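Local coordinates for protein probable transcriptional regulator PhnF (PDB 2FA1) that probably acts as a GntR/HutC-family transcriptional regulator, encoded in an operon for alkylphosphonate uptake and C-P lyase, here as its C-terminal effector-binding (UTRA) domain, at residues A[7-12]-A[55-60]; A[75-80]-A[91-96]; A[118-121]-A[125-128]. One frame throughout, in Å; residues are numbered along the deposited sequence. Where two conformers were deposited one is given.

Contact 1: residues A[7-12]-A[55-60]; sequences ARFSQN and RRVNGV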
loop_
_atom_site.group_PDB
_atom_site.type_symbol
_atom_site.label_atom_id
_atom_site.label_comp_id
_atom_site.label_asym_id
_atom_site.label_seq_id
_atom_site.Cartn_x
_atom_site.Cartn_y
_atom_site.Cartn_z
ATOM N N ALA A 7 -9.556 9.030 2.683
ATOM C CA ALA A 7 -8.790 10.220 2.374
ATOM C C ALA A 7 -9.485 10.998 1.278
ATOM O O ALA A 7 -10.281 10.455 0.498
ATOM C CB ALA A 7 -7.324 9.865 1.995
ATOM N N ARG A 8 -9.167 12.287 1.247
ATOM C CA ARG A 8 -9.671 13.242 0.265
ATOM C C ARG A 8 -9.508 12.734 -1.140
ATOM O O ARG A 8 -10.489 12.741 -1.892
ATOM C CB ARG A 8 -8.963 14.604 0.462
ATOM C CG ARG A 8 -9.340 15.721 -0.497
ATOM C CD ARG A 8 -10.662 16.418 -0.146
ATOM N NE ARG A 8 -11.342 16.716 -1.401
ATOM C CZ ARG A 8 -11.150 17.810 -2.125
ATOM N NH1 ARG A 8 -10.389 18.816 -1.696
ATOM N NH2 ARG A 8 -11.790 17.923 -3.272
ATOM N N PHE A 9 -8.304 12.271 -1.523
ATOM C CA PHE A 9 -8.024 11.848 -2.920
ATOM C C PHE A 9 -7.671 10.355 -2.995
ATOM O O PHE A 9 -7.080 9.867 -2.063
ATOM C CB PHE A 9 -6.837 12.643 -3.456
ATOM C CG PHE A 9 -7.098 14.134 -3.528
ATOM C CD1 PHE A 9 -6.554 14.978 -2.577
ATOM C CD2 PHE A 9 -7.948 14.652 -4.504
ATOM C CE1 PHE A 9 -6.837 16.366 -2.562
ATOM C CE2 PHE A 9 -8.210 16.057 -4.531
ATOM C CZ PHE A 9 -7.642 16.885 -3.597
ATOM N N SER A 10 -7.978 9.660 -4.107
ATOM C CA SER A 10 -7.570 8.220 -4.315
ATOM C C SER A 10 -6.614 8.122 -5.471
ATOM O O SER A 10 -6.823 8.778 -6.507
ATOM C CB SER A 10 -8.762 7.286 -4.645
ATOM O OG SER A 10 -9.700 7.232 -3.584
ATOM N N GLN A 11 -5.507 7.384 -5.330
ATOM C CA GLN A 11 -4.574 7.153 -6.450
ATOM C C GLN A 11 -4.413 5.648 -6.657
ATOM O O GLN A 11 -4.206 4.907 -5.712
ATOM C CB GLN A 11 -3.169 7.822 -6.266
ATOM C CG GLN A 11 -3.045 9.403 -6.554
ATOM C CD GLN A 11 -1.676 10.066 -6.140
ATOM O OE1 GLN A 11 -1.382 11.225 -6.515
ATOM N NE2 GLN A 11 -0.833 9.322 -5.398
ATOM N N ASN A 12 -4.498 5.201 -7.906
ATOM C CA ASN A 12 -4.279 3.805 -8.236
ATOM C C ASN A 12 -2.824 3.365 -8.007
ATOM O O ASN A 12 -1.844 3.916 -8.543
ATOM C CB ASN A 12 -4.836 3.549 -9.652
ATOM C CG ASN A 12 -4.655 2.121 -10.159
ATOM O OD1 ASN A 12 -3.848 1.325 -9.684
ATOM N ND2 ASN A 12 -5.452 1.795 -11.194
ATOM N N ARG A 55 2.986 16.802 -7.172
ATOM C CA ARG A 55 1.533 17.099 -7.490
ATOM C C ARG A 55 1.104 18.074 -6.363
ATOM O O ARG A 55 1.336 17.771 -5.124
ATOM C CB ARG A 55 0.765 15.791 -7.464
ATOM C CG ARG A 55 -0.751 16.138 -7.531
ATOM C CD ARG A 55 -1.656 14.880 -7.416
ATOM N NE ARG A 55 -3.071 15.288 -7.518
ATOM C CZ ARG A 55 -4.083 14.439 -7.351
ATOM N NH1 ARG A 55 -3.833 13.178 -7.045
ATOM N NH2 ARG A 55 -5.326 14.850 -7.473
ATOM N N ARG A 56 0.403 19.162 -6.753
ATOM C CA ARG A 56 -0.132 20.105 -5.754
ATOM C C ARG A 56 -1.586 20.278 -6.120
ATOM O O ARG A 56 -1.975 20.091 -7.297
ATOM C CB ARG A 56 0.489 21.456 -5.910
ATOM C CG ARG A 56 1.968 21.512 -5.495
ATOM C CD ARG A 56 2.535 23.034 -5.604
ATOM N NE ARG A 56 3.904 23.062 -5.075
ATOM C CZ ARG A 56 4.276 23.219 -3.805
ATOM N NH1 ARG A 56 3.396 23.528 -2.822
ATOM N NH2 ARG A 56 5.585 23.103 -3.515
ATOM N N VAL A 57 -2.350 20.662 -5.143
ATOM C CA VAL A 57 -3.778 21.074 -5.370
ATOM C C VAL A 57 -4.013 22.377 -4.594
ATOM O O VAL A 57 -3.743 22.476 -3.408
ATOM C CB VAL A 57 -4.708 20.026 -4.899
ATOM C CG1 VAL A 57 -6.168 20.535 -4.962
ATOM C CG2 VAL A 57 -4.555 18.685 -5.711
ATOM N N ASN A 58 -4.392 23.422 -5.324
ATOM C CA ASN A 58 -4.474 24.796 -4.820
ATOM C C ASN A 58 -3.219 25.183 -4.034
ATOM O O ASN A 58 -3.307 25.735 -2.975
ATOM C CB ASN A 58 -5.799 24.963 -3.993
ATOM C CG ASN A 58 -6.953 25.187 -4.944
ATOM O OD1 ASN A 58 -6.732 25.770 -6.018
ATOM N ND2 ASN A 58 -8.143 24.599 -4.666
ATOM N N GLY A 59 -2.064 24.832 -4.616
ATOM C CA GLY A 59 -0.836 25.199 -3.935
ATOM C C GLY A 59 -0.304 24.221 -2.891
ATOM O O GLY A 59 0.847 24.446 -2.398
ATOM N N VAL A 60 -1.142 23.250 -2.444
ATOM C CA VAL A 60 -0.816 22.391 -1.317
ATOM C C VAL A 60 -0.115 21.191 -1.923
ATOM O O VAL A 60 -0.664 20.488 -2.751
ATOM C CB VAL A 60 -2.102 21.960 -0.537
ATOM C CG1 VAL A 60 -1.736 20.922 0.528
ATOM C CG2 VAL A 60 -2.798 23.221 0.100
HETATM O O HOH W 1 -5.836 11.263 -7.220
#

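Contact 2: residues A[75-80]-A[91-96]; sequences WPTLQR and REQTGI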
loop_
_atom_site.group_PDB
_atom_site.type_symbol
_atom_site.label_atom_id
_atom_site.label_comp_id
_atom_site.label_asym_id
_atom_site.label_seq_id
_atom_site.Cartn_x
_atom_site.Cartn_y
_atom_site.Cartn_z
ATOM N N TRP A 75 18.756 10.653 -21.540
ATOM C CA TRP A 75 18.855 12.030 -21.170
ATOM C C TRP A 75 18.279 13.060 -22.179
ATOM O O TRP A 75 17.680 14.038 -21.726
ATOM C CB TRP A 75 20.330 12.277 -20.726
ATOM C CG TRP A 75 20.630 13.645 -20.248
ATOM C CD1 TRP A 75 21.597 14.476 -20.739
ATOM C CD2 TRP A 75 19.991 14.350 -19.161
ATOM N NE1 TRP A 75 21.609 15.699 -20.044
ATOM C CE2 TRP A 75 20.630 15.629 -19.060
ATOM C CE3 TRP A 75 18.922 14.031 -18.279
ATOM C CZ2 TRP A 75 20.247 16.572 -18.090
ATOM C CZ3 TRP A 75 18.525 14.977 -17.290
ATOM C CH2 TRP A 75 19.191 16.243 -17.209
ATOM N N PRO A 76 18.521 12.894 -23.511
ATOM C CA PRO A 76 17.899 13.827 -24.474
ATOM C C PRO A 76 16.355 13.928 -24.280
ATOM O O PRO A 76 15.775 15.027 -24.363
ATOM C CB PRO A 76 18.268 13.181 -25.853
ATOM C CG PRO A 76 19.659 12.610 -25.526
ATOM C CD PRO A 76 19.371 11.903 -24.238
ATOM N N THR A 77 15.749 12.792 -23.892
ATOM C CA THR A 77 14.313 12.791 -23.716
ATOM C C THR A 77 13.927 13.349 -22.383
ATOM O O THR A 77 13.100 14.261 -22.279
ATOM C CB THR A 77 13.787 11.367 -23.872
ATOM O OG1 THR A 77 13.997 10.954 -25.228
ATOM C CG2 THR A 77 12.214 11.269 -23.505
ATOM N N LEU A 78 14.496 12.779 -21.318
ATOM C CA LEU A 78 14.034 13.131 -19.957
ATOM C C LEU A 78 14.311 14.584 -19.556
ATOM O O LEU A 78 13.575 15.202 -18.733
ATOM C CB LEU A 78 14.588 12.116 -18.950
ATOM C CG LEU A 78 14.022 10.730 -19.104
ATOM C CD1 LEU A 78 14.743 9.801 -18.145
ATOM C CD2 LEU A 78 12.432 10.639 -18.947
ATOM N N GLN A 79 15.456 15.133 -20.017
ATOM C CA GLN A 79 15.712 16.537 -19.679
ATOM C C GLN A 79 14.644 17.477 -20.229
ATOM O O GLN A 79 14.478 18.534 -19.674
ATOM C CB GLN A 79 17.077 16.965 -20.184
ATOM C CG GLN A 79 17.116 17.229 -21.690
ATOM C CD GLN A 79 18.578 17.417 -22.196
ATOM O OE1 GLN A 79 19.366 16.450 -22.355
ATOM N NE2 GLN A 79 18.894 18.667 -22.544
ATOM N N ARG A 80 13.882 17.029 -21.248
ATOM C CA ARG A 80 12.818 17.813 -21.874
ATOM C C ARG A 80 11.479 17.640 -21.229
ATOM O O ARG A 80 10.498 18.358 -21.627
ATOM C CB ARG A 80 12.781 17.476 -23.375
ATOM C CG ARG A 80 14.097 17.932 -24.097
ATOM C CD ARG A 80 14.152 17.587 -25.662
ATOM N NE ARG A 80 15.191 18.459 -26.335
ATOM C CZ ARG A 80 16.529 18.262 -26.315
ATOM N NH1 ARG A 80 17.099 17.215 -25.717
ATOM N NH2 ARG A 80 17.335 19.161 -26.918
ATOM N N ARG A 91 6.762 7.318 -22.868
ATOM C CA ARG A 91 6.194 6.400 -23.871
ATOM C C ARG A 91 5.931 7.120 -25.164
ATOM O O ARG A 91 6.323 6.600 -26.240
ATOM C CB ARG A 91 4.927 5.685 -23.355
ATOM C CG ARG A 91 4.537 4.541 -24.366
ATOM C CD ARG A 91 3.163 4.027 -24.021
ATOM N NE ARG A 91 2.258 5.147 -24.206
ATOM C CZ ARG A 91 1.534 5.733 -23.267
ATOM N NH1 ARG A 91 1.539 5.285 -21.999
ATOM N NH2 ARG A 91 0.814 6.794 -23.615
ATOM N N GLU A 92 5.370 8.328 -25.070
ATOM C CA GLU A 92 5.071 9.095 -26.313
ATOM C C GLU A 92 6.344 9.442 -27.063
ATOM O O GLU A 92 6.369 9.467 -28.322
ATOM C CB GLU A 92 4.369 10.364 -25.992
ATOM C CG GLU A 92 2.920 10.074 -25.489
ATOM C CD GLU A 92 2.221 11.342 -25.064
ATOM O OE1 GLU A 92 2.143 12.258 -25.925
ATOM O OE2 GLU A 92 1.749 11.440 -23.883
ATOM N N GLN A 93 7.401 9.756 -26.322
ATOM C CA GLN A 93 8.634 10.142 -26.949
ATOM C C GLN A 93 9.496 8.979 -27.442
ATOM O O GLN A 93 10.253 9.208 -28.448
ATOM C CB GLN A 93 9.534 10.994 -25.941
ATOM C CG GLN A 93 8.969 12.351 -25.524
ATOM C CD GLN A 93 8.917 13.316 -26.701
ATOM O OE1 GLN A 93 7.843 13.787 -27.034
ATOM N NE2 GLN A 93 10.044 13.568 -27.342
ATOM N N THR A 94 9.435 7.774 -26.805
ATOM C CA THR A 94 10.459 6.768 -27.112
ATOM C C THR A 94 9.839 5.420 -27.372
ATOM O O THR A 94 10.539 4.500 -27.809
ATOM C CB THR A 94 11.410 6.467 -25.882
ATOM O OG1 THR A 94 10.624 5.928 -24.795
ATOM C CG2 THR A 94 12.121 7.760 -25.386
ATOM N N GLY A 95 8.544 5.291 -27.040
ATOM C CA GLY A 95 7.848 3.971 -27.184
ATOM C C GLY A 95 8.011 3.052 -25.961
ATOM O O GLY A 95 7.422 1.973 -25.912
ATOM N N ILE A 96 8.851 3.452 -25.026
ATOM C CA ILE A 96 9.165 2.619 -23.816
ATOM C C ILE A 96 7.985 2.676 -22.857
ATOM O O ILE A 96 7.580 3.755 -22.447
ATOM C CB ILE A 96 10.410 3.085 -23.108
ATOM C CG1 ILE A 96 11.648 2.825 -23.951
ATOM C CG2 ILE A 96 10.677 2.231 -21.902
ATOM C CD1 ILE A 96 12.813 3.667 -23.511
#

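Contact 3: residues A[118-121]-A[125-128]; sequences LEIP and PLLC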
loop_
_atom_site.group_PDB
_atom_site.type_symbol
_atom_site.label_atom_id
_atom_site.label_comp_id
_atom_site.label_asym_id
_atom_site.label_seq_id
_atom_site.Cartn_x
_atom_site.Cartn_y
_atom_site.Cartn_z
ATOM N N LEU A 118 7.644 18.560 1.225
ATOM C CA LEU A 118 6.199 18.397 1.170
ATOM C C LEU A 118 5.518 19.481 1.954
ATOM O O LEU A 118 4.270 19.479 1.986
ATOM C CB LEU A 118 5.717 17.037 1.693
ATOM C CG LEU A 118 5.812 15.885 0.687
ATOM C CD1 LEU A 118 5.464 14.607 1.350
ATOM C CD2 LEU A 118 4.739 16.084 -0.382
ATOM N N GLU A 119 6.296 20.427 2.539
ATOM C CA GLU A 119 5.750 21.592 3.189
ATOM C C GLU A 119 4.738 21.179 4.273
ATOM O O GLU A 119 3.511 21.616 4.275
ATOM C CB GLU A 119 5.120 22.567 2.139
ATOM C CG GLU A 119 6.173 22.958 1.076
ATOM C CD GLU A 119 5.572 23.692 -0.154
ATOM O OE1 GLU A 119 4.322 23.735 -0.182
ATOM O OE2 GLU A 119 6.370 24.157 -1.026
ATOM N N ILE A 120 5.206 20.318 5.178
ATOM C CA ILE A 120 4.326 19.804 6.273
ATOM C C ILE A 120 5.022 19.867 7.592
ATOM O O ILE A 120 6.215 19.951 7.585
ATOM C CB ILE A 120 3.888 18.366 6.008
ATOM C CG1 ILE A 120 5.106 17.559 5.625
ATOM C CG2 ILE A 120 2.771 18.379 4.879
ATOM C CD1 ILE A 120 4.884 16.174 5.363
ATOM N N PRO A 121 4.284 19.804 8.715
ATOM C CA PRO A 121 4.871 19.845 10.029
ATOM C C PRO A 121 5.648 18.606 10.361
ATOM O O PRO A 121 5.448 17.491 9.782
ATOM C CB PRO A 121 3.655 19.963 10.984
ATOM C CG PRO A 121 2.519 19.770 10.265
ATOM C CD PRO A 121 2.820 19.709 8.775
ATOM N N PRO A 125 2.331 12.112 9.255
ATOM C CA PRO A 125 2.414 10.801 8.546
ATOM C C PRO A 125 2.414 10.825 6.997
ATOM O O PRO A 125 1.512 11.450 6.353
ATOM C CB PRO A 125 1.182 10.036 9.072
ATOM C CG PRO A 125 0.994 10.581 10.391
ATOM C CD PRO A 125 1.200 12.079 10.200
ATOM N N LEU A 126 3.375 10.072 6.434
ATOM C CA LEU A 126 3.534 9.960 4.972
ATOM C C LEU A 126 3.400 8.512 4.550
ATOM O O LEU A 126 3.845 7.637 5.331
ATOM C CB LEU A 126 4.897 10.426 4.500
ATOM C CG LEU A 126 5.463 11.785 4.846
ATOM C CD1 LEU A 126 6.933 11.825 4.365
ATOM C CD2 LEU A 126 4.569 12.771 4.169
ATOM N N LEU A 127 2.847 8.261 3.352
ATOM C CA LEU A 127 2.902 6.922 2.739
ATOM C C LEU A 127 4.102 6.969 1.822
ATOM O O LEU A 127 4.295 7.978 1.061
ATOM C CB LEU A 127 1.664 6.641 1.893
ATOM C CG LEU A 127 0.453 6.118 2.674
ATOM C CD1 LEU A 127 -0.973 6.377 2.016
ATOM C CD2 LEU A 127 0.707 4.655 3.020
ATOM N N CYS A 128 4.953 5.938 1.876
ATOM C CA CYS A 128 6.105 5.901 1.025
ATOM C C CYS A 128 5.968 4.683 0.102
ATOM O O CYS A 128 5.793 3.556 0.613
ATOM C CB CYS A 128 7.337 5.809 1.852
ATOM S SG CYS A 128 8.891 5.467 0.889
#

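Contact 1: residues A[7-12]-A[55-60]
Phe-9 and Gln-11, neighbours on one side of the short strand 9-12, meet Arg-55 and Val-57 where strand 47-57 enters the type I' turn (Val-57 to Val-60) of the 47-57/60-69 beta hairpin in the UTRA domain. The strand segments run nearly antiparallel, 158° between their directions, but their axes are 12.2 Å apart, and side chains bridge the gap. Strand 9-12 belongs to a separate two-stranded parallel pair with strand 154-159.

The apolar share falls to Phe-9, whose CZ reaches Val-57 CG2 at 4.2 Å, with CG1 of the same valine equally near. Strand 60-69 adds Leu-62 beside both residues. Arg-55 is only loosely associated with the ring: its CZ sits 5.2 Å from the Phe-9 ring centroid, at most a weak cation-pi attraction.

For the polar share Arg-55 is extended, CG anti to the backbone N (chi1 170°), which carries the guanidinium across to strand 9-12. A water accepts from Arg-55 NH1 and donates to Ser-10 O. Gln-11 was modelled in two conformers, and its bond to the arginine is probably not permanent; in the conformer described, Arg-55 NH1 donates to Gln-11 OE1 at 3.2 Å, with the acceptor in the guanidinium plane.

Contact 2: residues A[75-80]-A[91-96]
Thr-77 on the short helix 75-78 faces Gln-93 and Thr-94 at the C-terminal end of helix 86-94, the nearest CA atoms of the two segments, those of Thr-77 and Gln-93, being 7.1 Å apart. Two short helices of the UTRA domain thus meet at its surface, helix 75-78 also resting on strands 23-31 and 47-57 of the sheet through Trp-75 and Leu-78.

Thr-77 carries its side of the contact alone and uses both branches. Its methyl is anti to its own backbone N, while the hydroxyl lies beside that N (chi1 -66°). This directs Thr-77 CG2 to the base of the Gln-93 side chain, where it meets CB at 3.6 Å and CG at 4.0 Å. The two side chains pass alongside each other, running opposite ways. The second branch turns to Thr-94: Thr-77 OG1 is 3.7 Å from Thr-94 CG2, the two side chains crossing at a slant.

Thr-94 presents its methyl because its hydroxyl is engaged at home. Thr-94 OG1 sits between the backbone N and the carbonyl carbon and accepts from Ile-96 N at 3.1 Å, closing an ST turn, and it is also hydrogen-bonded to Leu-90 O. Gly-95, with positive phi, takes the chain out of the helix at this point. Just past the other helix, Arg-80 NH1 returns to Pro-76 O in a nearly straight bond of 2.9 Å.

Phe-89 of helix 86-94 also packs on Thr-77, and the buried Leu-78 packs on Leu-86 and on Ile-49 of strand 47-57. The contact is therefore a small van der Waals one of methyl, methylene and one hydroxyl oxygen, while the polar groups that shape the helix ends bond within their own segments or helices.

Contact 3: residues A[118-121]-A[125-128]
Leu-118 and Leu-126 both place CG beside the backbone N and anti to the carbonyl carbon (chi1 -82° and -54°), which sends their branches toward each other from facing backbones; Ile-120 instead sets CG1 between its N and carbonyl carbon (chi1 48°) and extends it so that CD1 arrives at the same spot. Leu-118 and Ile-120 both meet one methyl, CD2 of Leu-126. Leu-118 approaches tip to tip, its CD1 3.5 Å from Leu-126 CD2, tighter than usual for two carbons. Ile-120 comes in at an angle, with its CD1 3.6 Å from Leu-126 CD2.

The contact is wholly apolar, and the backbones stay apart: Leu-118 CA and Leu-126 CA are 9.6 Å from each other. Ala-110, in the loop before helix 113-118, also touches Ile-120 and Leu-126, while Leu-148 and Arg-150 of strand 143-150 lie against Leu-118 and Ile-120 respectively. On strand 125-135 the next residue, Leu-127, packs on Ala-107 of the second subunit.

Glu-119, with positive phi, is the C-prime residue of a Schellman motif, with hydrogen bonds Ile-120 N to Cys-115 O and Glu-119 N to Gln-116 O. A Schellman-ended helix is thus followed by a short loop into a strand, and the residues on each side of C-prime close on Leu-126, the second residue of strand 125-135, joining helix 113-118 to the antiparallel sheet of the UTRA domain.

Contacts 1 and 3 are neighbours, their centres 12 Å apart, and both reach the six-stranded antiparallel sheet. A salt bridge joins them directly: Arg-56 NH1, from the hairpin strand of contact 1, lies 2.8 Å from OE1 of Glu-119, in the turn of contact 3. Contact 2 is remote from both, 26 Å from contact 1 and 30 Å from contact 3 between centres, and contacts 2 and 3 fall on opposite sides of the chain's centre. Strand 47-57 nevertheless spans the distance, since its end belongs to contact 1 while Ile-49 touches Trp-75 and Leu-78 of contact 2. The second subunit approaches contacts 1 and 3, through Ser-10, Pro-125 and Leu-127, but not contact 2.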